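Local coordinates for pyridoxal kinase (Lactobacillus plantarum, PDB 3H74), which probably catalyses the ATP-dependent phosphorylation of pyridoxal, as a member of the ribokinase clan of small-molecule kinases, at residues 157-162 with 196-201; 165-170 with 174-179. All coordinates share one frame; numbering follows the deposited sequence.

Contact 1. Residues 157-162 with 196-201; sequences PDLEVI and GHVQYC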
loop_
_atom_site.group_PDB
_atom_site.type_symbol
_atom_site.label_atom_id
_atom_site.label_comp_id
_atom_site.label_asym_id
_atom_site.label_seq_id
_atom_site.Cartn_x
_atom_site.Cartn_y
_atom_site.Cartn_z
ATOM N N PRO A 157 -4.223 -8.243 -18.264
ATOM C CA PRO A 157 -2.935 -8.666 -18.820
ATOM C C PRO A 157 -2.660 -10.142 -18.553
ATOM O O PRO A 157 -3.244 -10.734 -17.637
ATOM C CB PRO A 157 -1.926 -7.796 -18.064
ATOM C CG PRO A 157 -2.596 -7.499 -16.762
ATOM C CD PRO A 157 -4.054 -7.358 -17.095
ATOM N N ASP A 158 -1.780 -10.722 -19.366
ATOM C CA ASP A 158 -1.325 -12.092 -19.193
ATOM C C ASP A 158 -0.370 -12.131 -18.009
ATOM O O ASP A 158 0.759 -11.643 -18.092
ATOM C CB ASP A 158 -0.634 -12.590 -20.470
ATOM C CG ASP A 158 -0.323 -14.076 -20.434
ATOM O OD1 ASP A 158 -0.308 -14.680 -19.343
ATOM O OD2 ASP A 158 -0.097 -14.649 -21.523
ATOM N N LEU A 159 -0.842 -12.717 -16.912
ATOM C CA LEU A 159 -0.077 -12.792 -15.666
ATOM C C LEU A 159 1.226 -13.577 -15.820
ATOM O O LEU A 159 2.210 -13.298 -15.131
ATOM C CB LEU A 159 -0.941 -13.375 -14.542
ATOM C CG LEU A 159 -2.172 -12.554 -14.131
ATOM C CD1 LEU A 159 -3.058 -13.348 -13.181
ATOM C CD2 LEU A 159 -1.783 -11.205 -13.519
ATOM N N GLU A 160 1.233 -14.538 -16.745
ATOM C CA GLU A 160 2.436 -15.318 -17.056
ATOM C C GLU A 160 3.535 -14.460 -17.698
ATOM O O GLU A 160 4.705 -14.841 -17.695
ATOM C CB GLU A 160 2.092 -16.501 -17.978
ATOM C CG GLU A 160 0.954 -17.397 -17.479
ATOM C CD GLU A 160 1.385 -18.382 -16.406
ATOM O OE1 GLU A 160 2.604 -18.562 -16.196
ATOM O OE2 GLU A 160 0.497 -18.990 -15.771
ATOM N N VAL A 161 3.154 -13.312 -18.257
ATOM C CA VAL A 161 4.111 -12.392 -18.872
ATOM C C VAL A 161 4.433 -11.200 -17.951
ATOM O O VAL A 161 5.604 -10.877 -17.731
ATOM C CB VAL A 161 3.635 -11.909 -20.274
ATOM C CG1 VAL A 161 4.566 -10.850 -20.838
ATOM C CG2 VAL A 161 3.532 -13.084 -21.246
ATOM N N ILE A 162 3.396 -10.564 -17.407
ATOM C CA ILE A 162 3.584 -9.341 -16.616
ATOM C C ILE A 162 4.226 -9.578 -15.242
ATOM O O ILE A 162 5.084 -8.801 -14.819
ATOM C CB ILE A 162 2.282 -8.474 -16.550
ATOM C CG1 ILE A 162 2.580 -7.069 -16.009
ATOM C CG2 ILE A 162 1.166 -9.163 -15.763
ATOM C CD1 ILE A 162 1.561 -6.016 -16.437
ATOM N N GLY A 196 7.663 -20.509 -9.823
ATOM C CA GLY A 196 7.370 -19.624 -10.949
ATOM C C GLY A 196 5.967 -19.778 -11.509
ATOM O O GLY A 196 5.679 -19.323 -12.621
ATOM N N HIS A 197 5.096 -20.428 -10.743
ATOM C CA HIS A 197 3.711 -20.614 -11.148
ATOM C C HIS A 197 2.851 -19.489 -10.591
ATOM O O HIS A 197 3.040 -19.055 -9.451
ATOM C CB HIS A 197 3.182 -21.968 -10.674
ATOM C CG HIS A 197 3.906 -23.139 -11.262
ATOM N ND1 HIS A 197 4.570 -24.067 -10.490
ATOM C CD2 HIS A 197 4.075 -23.528 -12.547
ATOM C CE1 HIS A 197 5.115 -24.981 -11.274
ATOM N NE2 HIS A 197 4.829 -24.677 -12.528
ATOM N N VAL A 198 1.911 -19.026 -11.406
ATOM C CA VAL A 198 0.996 -17.961 -11.009
ATOM C C VAL A 198 0.010 -18.502 -9.987
ATOM O O VAL A 198 -0.700 -19.488 -10.234
ATOM C CB VAL A 198 0.239 -17.365 -12.221
ATOM C CG1 VAL A 198 -0.831 -16.357 -11.767
ATOM C CG2 VAL A 198 1.210 -16.710 -13.187
ATOM N N GLN A 199 -0.009 -17.865 -8.824
ATOM C CA GLN A 199 -0.973 -18.192 -7.793
ATOM C C GLN A 199 -1.973 -17.055 -7.647
ATOM O O GLN A 199 -1.688 -15.908 -7.997
ATOM C CB GLN A 199 -0.274 -18.473 -6.461
ATOM C CG GLN A 199 0.705 -19.652 -6.481
ATOM C CD GLN A 199 0.057 -20.977 -6.859
ATOM O OE1 GLN A 199 -1.146 -21.183 -6.669
ATOM N NE2 GLN A 199 0.858 -21.886 -7.401
ATOM N N TYR A 200 -3.143 -17.369 -7.140
ATOM C CA TYR A 200 -4.201 -16.388 -6.945
ATOM C C TYR A 200 -4.960 -16.663 -5.706
ATOM O O TYR A 200 -5.269 -17.773 -5.385
ATOM C CB TYR A 200 -5.162 -16.423 -8.139
ATOM C CG TYR A 200 -6.370 -15.497 -8.067
ATOM C CD1 TYR A 200 -6.282 -14.188 -8.500
ATOM C CD2 TYR A 200 -7.574 -15.922 -7.602
ATOM C CE1 TYR A 200 -7.350 -13.339 -8.449
ATOM C CE2 TYR A 200 -8.639 -15.086 -7.594
ATOM C CZ TYR A 200 -8.529 -13.789 -8.000
ATOM O OH TYR A 200 -9.605 -12.964 -7.943
ATOM N N CYS A 201 -5.319 -15.646 -5.003
ATOM C CA CYS A 201 -6.363 -15.801 -4.043
ATOM C C CYS A 201 -7.211 -14.557 -4.042
ATOM O O CYS A 201 -6.761 -13.500 -4.234
ATOM C CB CYS A 201 -5.842 -16.081 -2.685
ATOM S SG CYS A 201 -4.832 -14.888 -2.038
HETATM O O HOH W 1 1.246 -20.487 -13.720
#

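Contact 2. Residues 165-170 with 174-179; sequences ALQAQL and AHAVIT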
loop_
_atom_site.group_PDB
_atom_site.type_symbol
_atom_site.label_atom_id
_atom_site.label_comp_id
_atom_site.label_asym_id
_atom_site.label_seq_id
_atom_site.Cartn_x
_atom_site.Cartn_y
_atom_site.Cartn_z
ATOM N N ALA A 165 8.036 -10.145 -15.605
ATOM C CA ALA A 165 8.646 -8.874 -16.005
ATOM C C ALA A 165 8.756 -7.911 -14.816
ATOM O O ALA A 165 9.803 -7.297 -14.607
ATOM C CB ALA A 165 7.870 -8.242 -17.132
ATOM N N LEU A 166 7.681 -7.818 -14.035
ATOM C CA LEU A 166 7.658 -7.005 -12.819
ATOM C C LEU A 166 8.698 -7.478 -11.811
ATOM O O LEU A 166 9.447 -6.679 -11.261
ATOM C CB LEU A 166 6.280 -7.075 -12.149
ATOM C CG LEU A 166 5.067 -6.215 -12.524
ATOM C CD1 LEU A 166 3.818 -6.689 -11.786
ATOM C CD2 LEU A 166 5.342 -4.748 -12.212
ATOM N N GLN A 167 8.747 -8.782 -11.569
ATOM C CA GLN A 167 9.560 -9.281 -10.464
ATOM C C GLN A 167 11.062 -9.184 -10.721
ATOM O O GLN A 167 11.846 -9.077 -9.781
ATOM C CB GLN A 167 9.142 -10.695 -10.080
ATOM C CG GLN A 167 9.571 -11.130 -8.686
ATOM C CD GLN A 167 8.675 -12.197 -8.181
ATOM O OE1 GLN A 167 7.504 -11.945 -7.895
ATOM N NE2 GLN A 167 9.202 -13.413 -8.079
ATOM N N ALA A 168 11.458 -9.192 -11.988
ATOM C CA ALA A 168 12.876 -9.072 -12.324
ATOM C C ALA A 168 13.427 -7.669 -12.031
ATOM O O ALA A 168 14.640 -7.487 -11.948
ATOM C CB ALA A 168 13.120 -9.472 -13.765
ATOM N N GLN A 169 12.524 -6.697 -11.861
ATOM C CA GLN A 169 12.851 -5.328 -11.432
ATOM C C GLN A 169 12.935 -5.199 -9.926
ATOM O O GLN A 169 12.979 -4.085 -9.383
ATOM C CB GLN A 169 11.738 -4.387 -11.819
ATOM C CG GLN A 169 11.622 -4.034 -13.258
ATOM C CD GLN A 169 10.647 -2.897 -13.435
ATOM O OE1 GLN A 169 10.484 -2.061 -12.537
ATOM N NE2 GLN A 169 9.984 -2.857 -14.578
ATOM N N LEU A 170 12.868 -6.333 -9.253
ATOM C CA LEU A 170 12.968 -6.372 -7.816
ATOM C C LEU A 170 14.231 -7.139 -7.469
ATOM O O LEU A 170 14.762 -7.891 -8.306
ATOM C CB LEU A 170 11.722 -7.042 -7.224
ATOM C CG LEU A 170 10.341 -6.451 -7.579
ATOM C CD1 LEU A 170 9.217 -7.267 -6.944
ATOM C CD2 LEU A 170 10.203 -4.966 -7.189
ATOM N N ALA A 174 12.319 -11.283 -3.921
ATOM C CA ALA A 174 11.175 -10.390 -3.677
ATOM C C ALA A 174 9.938 -10.828 -4.451
ATOM O O ALA A 174 10.024 -11.691 -5.333
ATOM C CB ALA A 174 11.544 -8.967 -4.026
ATOM N N HIS A 175 8.791 -10.231 -4.131
ATOM C CA HIS A 175 7.507 -10.641 -4.688
ATOM C C HIS A 175 6.722 -9.480 -5.252
ATOM O O HIS A 175 6.441 -8.507 -4.536
ATOM C CB HIS A 175 6.651 -11.293 -3.604
ATOM C CG HIS A 175 7.345 -12.391 -2.880
ATOM N ND1 HIS A 175 7.520 -13.640 -3.432
ATOM C CD2 HIS A 175 7.929 -12.429 -1.660
ATOM C CE1 HIS A 175 8.178 -14.405 -2.578
ATOM N NE2 HIS A 175 8.442 -13.693 -1.496
ATOM N N ALA A 176 6.342 -9.591 -6.520
ATOM C CA ALA A 176 5.387 -8.679 -7.125
ATOM C C ALA A 176 3.987 -9.278 -6.960
ATOM O O ALA A 176 3.733 -10.418 -7.353
ATOM C CB ALA A 176 5.715 -8.473 -8.592
ATOM N N VAL A 177 3.088 -8.516 -6.352
ATOM C CA VAL A 177 1.721 -8.966 -6.136
ATOM C C VAL A 177 0.762 -7.968 -6.772
ATOM O O VAL A 177 0.709 -6.811 -6.341
ATOM C CB VAL A 177 1.409 -9.081 -4.621
ATOM C CG1 VAL A 177 -0.011 -9.577 -4.406
ATOM C CG2 VAL A 177 2.411 -9.977 -3.919
ATOM N N ILE A 178 0.012 -8.389 -7.788
ATOM C CA ILE A 178 -1.011 -7.528 -8.382
ATOM C C ILE A 178 -2.308 -7.710 -7.597
ATOM O O ILE A 178 -2.737 -8.835 -7.385
ATOM C CB ILE A 178 -1.208 -7.804 -9.896
ATOM C CG1 ILE A 178 0.099 -7.538 -10.644
ATOM C CG2 ILE A 178 -2.333 -6.937 -10.455
ATOM C CD1 ILE A 178 0.069 -7.921 -12.124
ATOM N N THR A 179 -2.930 -6.608 -7.174
ATOM C CA THR A 179 -3.963 -6.657 -6.117
ATOM C C THR A 179 -5.442 -6.607 -6.541
ATOM O O THR A 179 -6.333 -6.747 -5.698
ATOM C CB THR A 179 -3.735 -5.530 -5.084
ATOM O OG1 THR A 179 -3.812 -4.268 -5.750
ATOM C CG2 THR A 179 -2.371 -5.685 -4.396
HETATM O O HOH W 2 4.884 -12.383 -8.943
HETATM O O HOH W 3 6.490 -13.698 -6.005
#

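Contact 1. Residues 157-162 with 196-201
V198 holds CG1 trans to the main-chain nitrogen (chi1 174°), which spreads its two methyls toward two consecutive residues of the helix start, CG1 to L159 and CG2 to E160. The glutamate answers with a bend at its second torsion (chi2 -79°), which curls the chain back so that its carboxylate lies over the valine. V198 CG2 sits above the flat face of that group, 3.6 Å from E160 CD and 3.5 Å from E160 OE2, a contact of methyl against carboxylate face in which no direct hydrogen bond is made. The polar link runs instead through one water, which donates to E160 OE2 at 2.6 Å and accepts from V198 N at 2.8 Å, so the same carboxylate covers the valine and serves its backbone. The leucine side chain crosses that of V198 at about a right angle, L159 CD1 meeting V198 CG1 at 4.0 Å. Behind these groups D158 holds the N-cap: its OD1 takes the E160 N-H at 3.0 Å, met from above the carboxylate plane, while its carbonyl O receives both V161 N and I162 N. The capped first turn thereby presents L159 and E160 side by side, and the helix N terminus would probably help to stabilise a negative charge on the E160 carboxylate. L159 also touches A190 of strand 186-192 and V181 of strand 178-183. The arrangement is a small surface packing of a helix N terminus against the edge strand of a three-stranded antiparallel sheet, within an alpha/beta fold consistent with the ribokinase clan.

Contact 2. Residues 165-170 with 174-179
The carboxamide of Q167 lies flat beneath the carbonyl of A174, whose O stands over the amide face 3.2 Å from Q167 CD; Q167 NE2 is also close to this oxygen, but the angle is too poor for a hydrogen bond. At the oxygen end, Q167 OE1 accepts the A176 N-H at 3.0 Å, nearly straight at 171° though tilted from the carbonyl plane. Two waters complete the grip on OE1. One approaches from the other side of the amide plane than A176 N and also donates to A176 O; the second reaches the imidazole of H175 at its edge, in the ring plane, 2.8 Å from H175 ND1. Three donors thus grip OE1 and probably hold the amide in this rotation. It gets there because the glutamine, CG anti to the main-chain N (chi1 -160°), continues extended beyond CG toward the strand. An alanine here would remove the acceptor and is likely to leave the A176 N-H without its protein partner and both waters less well placed. Apolar packing flanks this polar centre: L166 CB meets A176 CB at 3.9 Å, and the side chains of L166 and I178 cross at roughly a right angle, L166 CD1 touching I178 CD1 at 4.0 Å. At the end of the type I turn from Q167 to L170, L170 CB rests on A174 CB at 3.7 Å, while L170 CD1 comes 3.7 Å from A176 N, against the H175-A176 peptide. H175 and V177 direct their backbone bonds inward to I138, so the glutamine caters for the outer edge of strand 175-176, the last of the mixed sheet. L166 and I178 both pack on A145 of helix 142-149, and L170 and A176 on I138 of strand 137-138.

How the contacts relate
Followed from the N terminus, the chain enters contact 1 at the start of helix 159-167, runs down that helix and reaches contact 2 at its far end. Contact 2 closes first, across a three-residue connection, setting the helix beside strand 175-176 and completing the connection from the parallel strand 137-138 that passes through helices 142-149 and 159-167. The chain then goes on through strands 178-183 and 186-192 before 198-204 returns to close contact 1, whose long loop encloses the short one. Their centres lie 10 Å apart, and I178 joins them, its CD1 4.0 Å from L159 CD2. One helix therefore ties the edge of the mixed sheet to the small antiparallel sheet.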